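PDB 3HA9: uncharacterized Thioredoxin-like protein from Aeropyrum pernix, which is uncharacterized but has a thioredoxin-like fold with a CxxC disulfide, consistent with a role as a thiol-disulfide oxidoreductase or antioxidant protein. Local coordinates for residues W43-D57 and D96-G109. Sequence-based numbering, arbitrary orientation.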
ATOM      1  N   TRP A  43       1.483   0.918  -1.576  1.00 10.75           N
ATOM      2  CA  TRP A  43       1.902   0.378  -2.854  1.00  9.62           C
ATOM      3  C   TRP A  43       1.863  -1.146  -2.768  1.00 10.24           C
ATOM      4  O   TRP A  43       2.708  -1.745  -2.097  1.00  9.94           O
ATOM      5  CB  TRP A  43       3.317   0.856  -3.178  1.00 10.07           C
ATOM      6  CG  TRP A  43       3.827   0.294  -4.482  1.00 10.75           C
ATOM      7  CD1 TRP A  43       3.084  -0.044  -5.578  1.00 10.69           C
ATOM      8  CD2 TRP A  43       5.182   0.006  -4.807  1.00  9.75           C
ATOM      9  NE1 TRP A  43       3.897  -0.536  -6.569  1.00 10.97           N
ATOM     10  CE2 TRP A  43       5.194  -0.516  -6.122  1.00 10.61           C
ATOM     11  CE3 TRP A  43       6.393   0.113  -4.105  1.00  9.98           C
ATOM     12  CZ2 TRP A  43       6.379  -0.921  -6.766  1.00 11.34           C
ATOM     13  CZ3 TRP A  43       7.592  -0.290  -4.758  1.00 11.96           C
ATOM     14  CH2 TRP A  43       7.565  -0.791  -6.079  1.00 10.33           C
ATOM     15  N   PHE A  44       0.877  -1.749  -3.447  1.00  9.74           N
ATOM     16  CA  PHE A  44       0.711  -3.214  -3.445  1.00  9.54           C
ATOM     17  C   PHE A  44       1.542  -3.768  -4.575  1.00  9.10           C
ATOM     18  O   PHE A  44       1.353  -3.378  -5.724  1.00 11.02           O
ATOM     19  CB  PHE A  44      -0.763  -3.570  -3.641  1.00  9.39           C
ATOM     20  CG  PHE A  44      -1.622  -3.207  -2.459  1.00 10.09           C
ATOM     21  CD1 PHE A  44      -1.881  -4.167  -1.473  1.00  9.48           C
ATOM     22  CD2 PHE A  44      -2.130  -1.901  -2.302  1.00 10.43           C
ATOM     23  CE1 PHE A  44      -2.661  -3.847  -0.356  1.00  9.84           C
ATOM     24  CE2 PHE A  44      -2.915  -1.566  -1.181  1.00 10.10           C
ATOM     25  CZ  PHE A  44      -3.170  -2.516  -0.218  1.00 10.86           C
ATOM     26  N   MET A  45       2.481  -4.652  -4.235  1.00  8.29           N
ATOM     27  CA  MET A  45       3.500  -5.070  -5.207  1.00  8.37           C
ATOM     28  C   MET A  45       3.994  -6.491  -4.950  1.00  8.82           C
ATOM     29  O   MET A  45       3.514  -7.166  -4.037  1.00  7.52           O
ATOM     30  CB  MET A  45       4.653  -4.043  -5.269  1.00  8.59           C
ATOM     31  CG  MET A  45       5.236  -3.584  -3.906  1.00  9.11           C
ATOM     32  SD  MET A  45       6.152  -4.838  -2.968  1.00  3.50           S
ATOM     33  CE  MET A  45       7.641  -4.913  -3.940  1.00 11.65           C
ATOM     34  N   ALA A  46       4.924  -6.938  -5.788  1.00  9.11           N
ATOM     35  CA  ALA A  46       5.596  -8.236  -5.636  1.00 10.03           C
ATOM     36  C   ALA A  46       6.997  -8.052  -6.164  1.00 10.43           C
ATOM     37  O   ALA A  46       7.216  -7.242  -7.083  1.00 11.18           O
ATOM     38  CB  ALA A  46       4.851  -9.325  -6.435  1.00  9.69           C
ATOM     39  N   ALA A  47       7.949  -8.785  -5.593  1.00  9.88           N
ATOM     40  CA  ALA A  47       9.355  -8.562  -5.922  1.00 10.71           C
ATOM     41  C   ALA A  47       9.689  -8.928  -7.366  1.00 10.74           C
ATOM     42  O   ALA A  47      10.616  -8.372  -7.950  1.00 11.35           O
ATOM     43  CB  ALA A  47      10.251  -9.301  -4.950  1.00 10.40           C
ATOM     44  N   TRP A  48       8.917  -9.841  -7.947  1.00 10.96           N
ATOM     45  CA  TRP A  48       9.114 -10.254  -9.348  1.00 11.02           C
ATOM     46  C   TRP A  48       8.305  -9.457 -10.388  1.00 11.97           C
ATOM     47  O   TRP A  48       8.436  -9.669 -11.592  1.00 12.07           O
ATOM     48  CB  TRP A  48       8.759 -11.740  -9.475  1.00 11.33           C
ATOM     49  CG  TRP A  48       7.345 -12.026  -9.113  1.00  9.67           C
ATOM     50  CD1 TRP A  48       6.866 -12.304  -7.868  1.00  8.48           C
ATOM     51  CD2 TRP A  48       6.223 -12.090  -9.997  1.00  9.76           C
ATOM     52  NE1 TRP A  48       5.512 -12.505  -7.915  1.00  9.58           N
ATOM     53  CE2 TRP A  48       5.090 -12.392  -9.210  1.00  9.24           C
ATOM     54  CE3 TRP A  48       6.060 -11.905 -11.373  1.00  9.62           C
ATOM     55  CZ2 TRP A  48       3.806 -12.508  -9.753  1.00 10.82           C
ATOM     56  CZ3 TRP A  48       4.789 -12.029 -11.914  1.00 11.41           C
ATOM     57  CH2 TRP A  48       3.678 -12.338 -11.106  1.00 10.41           C
ATOM     58  N   CYS A  49       7.475  -8.532  -9.931  1.00 12.19           N
ATOM     59  CA  CYS A  49       6.584  -7.775 -10.812  1.00 12.73           C
ATOM     60  C   CYS A  49       7.415  -6.933 -11.797  1.00 12.66           C
ATOM     61  O   CYS A  49       8.246  -6.146 -11.367  1.00 12.16           O
ATOM     62  CB  CYS A  49       5.642  -6.910  -9.939  1.00 13.26           C
ATOM     63  SG  CYS A  49       5.080  -5.278 -10.588  1.00 16.28           S
ATOM     64  N   PRO A  50       7.249  -7.161 -13.124  1.00 12.35           N
ATOM     65  CA  PRO A  50       8.058  -6.431 -14.090  1.00 13.04           C
ATOM     66  C   PRO A  50       7.935  -4.913 -13.990  1.00 13.35           C
ATOM     67  O   PRO A  50       8.963  -4.214 -14.014  1.00 14.21           O
ATOM     68  CB  PRO A  50       7.539  -6.942 -15.440  1.00 13.20           C
ATOM     69  CG  PRO A  50       7.107  -8.351 -15.146  1.00 12.90           C
ATOM     70  CD  PRO A  50       6.514  -8.277 -13.754  1.00 12.63           C
ATOM     71  N   SER A  51       6.702  -4.416 -13.870  1.00 12.72           N
ATOM     72  CA  SER A  51       6.421  -2.976 -13.857  1.00 12.49           C
ATOM     73  C   SER A  51       6.867  -2.284 -12.563  1.00 11.87           C
ATOM     74  O   SER A  51       7.049  -1.066 -12.516  1.00 11.62           O
ATOM     75  CB  SER A  51       4.935  -2.715 -14.129  1.00 13.01           C
ATOM     76  OG  SER A  51       4.133  -3.177 -13.041  1.00 12.67           O
ATOM     77  N   CYS A  52       7.064  -3.069 -11.526  1.00 11.53           N
ATOM     78  CA  CYS A  52       7.302  -2.501 -10.205  1.00 11.55           C
ATOM     79  C   CYS A  52       8.650  -1.806 -10.088  1.00 11.23           C
ATOM     80  O   CYS A  52       8.813  -0.918  -9.259  1.00 11.43           O
ATOM     81  CB  CYS A  52       7.131  -3.562  -9.118  1.00 11.54           C
ATOM     82  SG  CYS A  52       5.402  -4.055  -8.911  1.00 12.26           S
ATOM     83  N   VAL A  53       9.618  -2.212 -10.912  1.00 11.58           N
ATOM     84  CA  VAL A  53      10.909  -1.526 -10.940  1.00 11.49           C
ATOM     85  C   VAL A  53      10.726  -0.057 -11.348  1.00 12.12           C
ATOM     86  O   VAL A  53      11.309   0.856 -10.717  1.00 11.72           O
ATOM     87  CB  VAL A  53      11.936  -2.262 -11.851  1.00 11.79           C
ATOM     88  CG1 VAL A  53      13.235  -1.470 -11.966  1.00 10.38           C
ATOM     89  CG2 VAL A  53      12.219  -3.670 -11.281  1.00 11.05           C
ATOM     90  N   TYR A  54       9.942   0.170 -12.404  1.00 12.55           N
ATOM     91  CA  TYR A  54       9.643   1.541 -12.821  1.00 13.66           C
ATOM     92  C   TYR A  54       8.826   2.275 -11.741  1.00 13.30           C
ATOM     93  O   TYR A  54       9.095   3.445 -11.438  1.00 13.53           O
ATOM     94  CB  TYR A  54       8.923   1.590 -14.186  1.00 13.38           C
ATOM     95  CG  TYR A  54       8.453   2.984 -14.527  1.00 16.38           C
ATOM     96  CD1 TYR A  54       9.375   3.998 -14.798  1.00 16.90           C
ATOM     97  CD2 TYR A  54       7.089   3.309 -14.540  1.00 17.28           C
ATOM     98  CE1 TYR A  54       8.957   5.294 -15.083  1.00 19.34           C
ATOM     99  CE2 TYR A  54       6.664   4.601 -14.829  1.00 19.14           C
ATOM    100  CZ  TYR A  54       7.605   5.588 -15.103  1.00 19.05           C
ATOM    101  OH  TYR A  54       7.209   6.877 -15.390  1.00 21.31           O
ATOM    102  N   MET A  55       7.816   1.611 -11.170  1.00 13.11           N
ATOM    103  CA  MET A  55       7.058   2.266 -10.084  1.00 13.36           C
ATOM    104  C   MET A  55       7.969   2.660  -8.919  1.00 12.92           C
ATOM    105  O   MET A  55       7.807   3.726  -8.328  1.00 13.65           O
ATOM    106  CB  MET A  55       5.882   1.391  -9.577  1.00 12.74           C
ATOM    107  CG  MET A  55       4.959   2.124  -8.580  1.00 13.05           C
ATOM    108  SD  MET A  55       4.251   3.718  -9.128  1.00  8.84           S
ATOM    109  CE  MET A  55       3.353   3.138 -10.516  1.00 13.38           C
ATOM    110  N   ALA A  56       8.937   1.807  -8.586  1.00 13.05           N
ATOM    111  CA  ALA A  56       9.843   2.122  -7.482  1.00 12.34           C
ATOM    112  C   ALA A  56      10.638   3.391  -7.809  1.00 13.01           C
ATOM    113  O   ALA A  56      10.823   4.259  -6.958  1.00 12.58           O
ATOM    114  CB  ALA A  56      10.783   0.947  -7.192  1.00 12.46           C
ATOM    115  N   ASP A  57      11.048   3.498  -9.067  1.00 13.34           N
ATOM    116  CA  ASP A  57      11.747   4.695  -9.563  1.00 14.61           C
ATOM    117  C   ASP A  57      10.925   5.969  -9.305  1.00 15.08           C
ATOM    118  O   ASP A  57      11.443   6.947  -8.754  1.00 15.11           O
ATOM    119  CB  ASP A  57      12.108   4.502 -11.040  1.00 14.60           C
ATOM    120  CG  ASP A  57      12.765   5.737 -11.664  1.00 15.49           C
ATOM    121  OD1 ASP A  57      14.008   5.739 -11.810  1.00 13.51           O
ATOM    122  OD2 ASP A  57      12.039   6.696 -12.025  1.00 16.44           O
ATOM    123  N   ASP A  96       7.108 -14.753  -2.473  1.00 11.43           N
ATOM    124  CA  ASP A  96       8.302 -13.974  -2.187  1.00 11.64           C
ATOM    125  C   ASP A  96       8.756 -14.264  -0.762  1.00 12.06           C
ATOM    126  O   ASP A  96       7.950 -14.283   0.168  1.00 12.72           O
ATOM    127  CB  ASP A  96       7.978 -12.480  -2.231  1.00 11.00           C
ATOM    128  CG  ASP A  96       7.948 -11.893  -3.636  1.00 12.21           C
ATOM    129  OD1 ASP A  96       8.227 -12.593  -4.642  1.00 13.09           O
ATOM    130  OD2 ASP A  96       7.639 -10.667  -3.709  1.00 10.04           O
ATOM    131  N   THR A  97      10.055 -14.443  -0.589  1.00 12.75           N
ATOM    132  CA  THR A  97      10.624 -14.521   0.753  1.00 12.44           C
ATOM    133  C   THR A  97      10.846 -13.088   1.241  1.00 12.56           C
ATOM    134  O   THR A  97      10.984 -12.171   0.422  1.00 11.46           O
ATOM    135  CB  THR A  97      11.972 -15.262   0.731  1.00 12.61           C
ATOM    136  OG1 THR A  97      12.901 -14.516  -0.069  1.00 12.52           O
ATOM    137  CG2 THR A  97      11.810 -16.659   0.123  1.00 13.87           C
ATOM    138  N   PRO A  98      10.871 -12.876   2.568  1.00 12.31           N
ATOM    139  CA  PRO A  98      11.235 -11.553   3.086  1.00 12.55           C
ATOM    140  C   PRO A  98      12.573 -11.072   2.510  1.00 12.45           C
ATOM    141  O   PRO A  98      12.722  -9.881   2.237  1.00 12.24           O
ATOM    142  CB  PRO A  98      11.338 -11.783   4.593  1.00 12.48           C
ATOM    143  CG  PRO A  98      10.331 -12.877   4.835  1.00 12.45           C
ATOM    144  CD  PRO A  98      10.392 -13.774   3.642  1.00 12.98           C
ATOM    145  N   GLU A  99      13.527 -11.985   2.318  1.00 13.49           N
ATOM    146  CA  GLU A  99      14.826 -11.626   1.726  1.00 13.62           C
ATOM    147  C   GLU A  99      14.684 -11.025   0.320  1.00 13.68           C
ATOM    148  O   GLU A  99      15.335 -10.038  -0.005  1.00 12.79           O
ATOM    149  CB  GLU A  99      15.771 -12.849   1.697  1.00 14.29           C
ATOM    150  CG  GLU A  99      17.097 -12.609   0.955  1.00 17.73           C
ATOM    151  CD  GLU A  99      17.986 -13.858   0.793  1.00 20.89           C
ATOM    152  OE1 GLU A  99      17.620 -14.974   1.253  1.00 22.83           O
ATOM    153  OE2 GLU A  99      19.090 -13.715   0.210  1.00 22.46           O
ATOM    154  N   MET A 100      13.864 -11.646  -0.515  1.00 12.87           N
ATOM    155  CA  MET A 100      13.628 -11.156  -1.880  1.00 13.08           C
ATOM    156  C   MET A 100      12.992  -9.780  -1.870  1.00 12.27           C
ATOM    157  O   MET A 100      13.342  -8.929  -2.696  1.00 13.18           O
ATOM    158  CB  MET A 100      12.717 -12.127  -2.630  1.00 13.27           C
ATOM    159  CG  MET A 100      13.398 -13.440  -2.988  1.00 13.26           C
ATOM    160  SD  MET A 100      12.267 -14.719  -3.645  1.00  7.72           S
ATOM    161  CE  MET A 100      11.559 -13.773  -5.014  1.00 13.92           C
ATOM    162  N   PHE A 101      12.039  -9.585  -0.955  1.00 12.17           N
ATOM    163  CA  PHE A 101      11.326  -8.323  -0.816  1.00 11.16           C
ATOM    164  C   PHE A 101      12.318  -7.239  -0.406  1.00 11.57           C
ATOM    165  O   PHE A 101      12.374  -6.180  -1.035  1.00 11.34           O
ATOM    166  CB  PHE A 101      10.208  -8.511   0.224  1.00 10.51           C
ATOM    167  CG  PHE A 101       9.364  -7.271   0.513  1.00 10.53           C
ATOM    168  CD1 PHE A 101       9.218  -6.231  -0.399  1.00 11.18           C
ATOM    169  CD2 PHE A 101       8.651  -7.221   1.699  1.00 10.44           C
ATOM    170  CE1 PHE A 101       8.399  -5.098  -0.100  1.00 10.32           C
ATOM    171  CE2 PHE A 101       7.835  -6.119   2.026  1.00 10.66           C
ATOM    172  CZ  PHE A 101       7.696  -5.059   1.119  1.00 11.54           C
ATOM    173  N   ARG A 102      13.134  -7.527   0.613  1.00 10.99           N
ATOM    174  CA  ARG A 102      14.171  -6.586   1.066  1.00 11.40           C
ATOM    175  C   ARG A 102      15.147  -6.219  -0.025  1.00 11.68           C
ATOM    176  O   ARG A 102      15.499  -5.042  -0.171  1.00 12.50           O
ATOM    177  CB  ARG A 102      14.942  -7.162   2.257  1.00 11.73           C
ATOM    178  CG  ARG A 102      14.143  -7.162   3.540  1.00 10.48           C
ATOM    179  CD  ARG A 102      14.986  -7.685   4.712  1.00 12.06           C
ATOM    180  NE  ARG A 102      14.188  -8.044   5.892  1.00 14.16           N
ATOM    181  CZ  ARG A 102      13.692  -7.184   6.780  1.00 16.79           C
ATOM    182  NH1 ARG A 102      13.876  -5.876   6.650  1.00 17.79           N
ATOM    183  NH2 ARG A 102      13.018  -7.635   7.829  1.00 18.30           N
ATOM    184  N   LYS A 103      15.568  -7.227  -0.789  1.00 12.11           N
ATOM    185  CA  LYS A 103      16.539  -7.021  -1.847  1.00 12.28           C
ATOM    186  C   LYS A 103      15.983  -6.122  -2.952  1.00 11.60           C
ATOM    187  O   LYS A 103      16.696  -5.277  -3.477  1.00 10.13           O
ATOM    188  CB  LYS A 103      17.002  -8.372  -2.422  1.00 12.98           C
ATOM    189  CG  LYS A 103      18.052  -8.278  -3.528  1.00 16.34           C
ATOM    190  CD  LYS A 103      19.320  -7.645  -3.014  1.00 20.86           C
ATOM    191  CE  LYS A 103      20.526  -8.010  -3.846  1.00 21.54           C
ATOM    192  NZ  LYS A 103      21.741  -7.834  -3.025  1.00 24.57           N
ATOM    193  N   PHE A 104      14.714  -6.321  -3.287  1.00 10.70           N
ATOM    194  CA  PHE A 104      14.052  -5.495  -4.295  1.00 11.34           C
ATOM    195  C   PHE A 104      14.034  -4.048  -3.837  1.00 10.97           C
ATOM    196  O   PHE A 104      14.410  -3.122  -4.592  1.00 11.45           O
ATOM    197  CB  PHE A 104      12.625  -6.004  -4.580  1.00 10.78           C
ATOM    198  CG  PHE A 104      11.854  -5.121  -5.497  1.00 11.17           C
ATOM    199  CD1 PHE A 104      11.911  -5.309  -6.872  1.00 12.61           C
ATOM    200  CD2 PHE A 104      11.095  -4.057  -4.991  1.00 13.09           C
ATOM    201  CE1 PHE A 104      11.206  -4.450  -7.739  1.00 13.15           C
ATOM    202  CE2 PHE A 104      10.394  -3.199  -5.851  1.00 14.91           C
ATOM    203  CZ  PHE A 104      10.450  -3.402  -7.227  1.00 14.31           C
ATOM    204  N   ILE A 105      13.611  -3.831  -2.595  1.00 10.44           N
ATOM    205  CA  ILE A 105      13.544  -2.473  -2.056  1.00 10.57           C
ATOM    206  C   ILE A 105      14.939  -1.847  -1.911  1.00 10.63           C
ATOM    207  O   ILE A 105      15.114  -0.639  -2.188  1.00 11.58           O
ATOM    208  CB  ILE A 105      12.723  -2.424  -0.724  1.00  9.98           C
ATOM    209  CG1 ILE A 105      11.285  -2.886  -0.980  1.00 10.16           C
ATOM    210  CG2 ILE A 105      12.779  -1.013  -0.074  1.00 11.47           C
ATOM    211  CD1 ILE A 105      10.448  -1.962  -1.919  1.00 10.46           C
ATOM    212  N   ALA A 106      15.937  -2.647  -1.538  1.00 10.67           N
ATOM    213  CA  ALA A 106      17.313  -2.124  -1.442  1.00 11.23           C
ATOM    214  C   ALA A 106      17.839  -1.725  -2.816  1.00 11.36           C
ATOM    215  O   ALA A 106      18.521  -0.696  -2.946  1.00 12.28           O
ATOM    216  CB  ALA A 106      18.239  -3.134  -0.797  1.00 11.19           C
ATOM    217  N   ASN A 107      17.518  -2.530  -3.826  1.00 11.93           N
ATOM    218  CA  ASN A 107      17.980  -2.275  -5.194  1.00 12.18           C
ATOM    219  C   ASN A 107      17.310  -1.097  -5.870  1.00 12.07           C
ATOM    220  O   ASN A 107      17.973  -0.344  -6.608  1.00 13.39           O
ATOM    221  CB  ASN A 107      17.754  -3.504  -6.090  1.00 12.08           C
ATOM    222  CG  ASN A 107      18.854  -4.530  -5.973  1.00 15.18           C
ATOM    223  OD1 ASN A 107      18.633  -5.723  -6.249  1.00 19.97           O
ATOM    224  ND2 ASN A 107      20.038  -4.095  -5.584  1.00 14.24           N
ATOM    225  N   TYR A 108      16.002  -0.946  -5.672  1.00 11.93           N
ATOM    226  CA  TYR A 108      15.227   0.001  -6.494  1.00 11.67           C
ATOM    227  C   TYR A 108      14.440   1.038  -5.726  1.00 12.23           C
ATOM    228  O   TYR A 108      14.047   2.068  -6.278  1.00 12.88           O
ATOM    229  CB  TYR A 108      14.275  -0.755  -7.422  1.00 10.99           C
ATOM    230  CG  TYR A 108      14.968  -1.800  -8.254  1.00 10.93           C
ATOM    231  CD1 TYR A 108      15.875  -1.437  -9.243  1.00 11.08           C
ATOM    232  CD2 TYR A 108      14.705  -3.161  -8.061  1.00 10.34           C
ATOM    233  CE1 TYR A 108      16.517  -2.391 -10.016  1.00 11.57           C
ATOM    234  CE2 TYR A 108      15.348  -4.122  -8.830  1.00 11.21           C
ATOM    235  CZ  TYR A 108      16.262  -3.723  -9.800  1.00 11.07           C
ATOM    236  OH  TYR A 108      16.895  -4.652 -10.591  1.00 11.10           O
ATOM    237  N   GLY A 109      14.200   0.763  -4.450  1.00 12.67           N
ATOM    238  CA  GLY A 109      13.347   1.627  -3.628  1.00 13.66           C
ATOM    239  C   GLY A 109      14.143   2.460  -2.643  1.00 15.12           C
ATOM    240  O   GLY A 109      15.296   2.830  -2.916  1.00 14.82           O
TER
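Phe104 drives the edge of its ring between strand 43-45 and helix 52-57. Cys52 O and Trp43 CH2 both lie at that edge, near the ring plane, CH2 being 3.7 Å from Phe104 CE2. Trp43 is itself sandwiched, with Met45 CG over the centre of one face and Met55 CG on the opposite face nearer the rim. Farther out, Tyr108 takes Val53 CG1 on one face, a CH-pi contact 4.0 Å from the ring centroid, and its own neighbour Asn107 CB on the other. Branched Val53 suits this place because its second methyl, CG2, reaches Phe104 CE1 at 3.8 Å. Bends at chi2 and chi3 (68° and 73°) fold Met45 back, bringing CE to Phe104 CD2 while SD makes an oblique Met-aromatic contact with Phe101. Small Ala47 and Ala56 let the backbones approach closely at Phe101 and Gly109, Ala47 CB lying 4.1 Å from Phe104 CB.

The polar link is Ala47 N to Asp96 OD2, 2.7 Å and nearly straight at 167°, using the syn lone pair. Asp96 OD1 meets the edge of Trp48 at CD1, carboxylate and indole almost perpendicular. An alanine in place of Asp96 is likely to leave Ala47 N without this acceptor and the Ala46-Cys49 turn that leads into the disulfide less firmly held. Asp75 of strand 69-75 places a second carboxylate near OD2.

A CxxC disulfide, Cys49-Cys52, at a helix start after a central strand is the thioredoxin-type arrangement, consistent with redox activity; Phe104 meets Cys52 CB and O there. Phe101 and Ile105 reach Met115 on strand 114-117. Trp43 NE1 donates a hydrogen bond to Asp132, and strand 39-45 lies between strands 69-75 and 133-138.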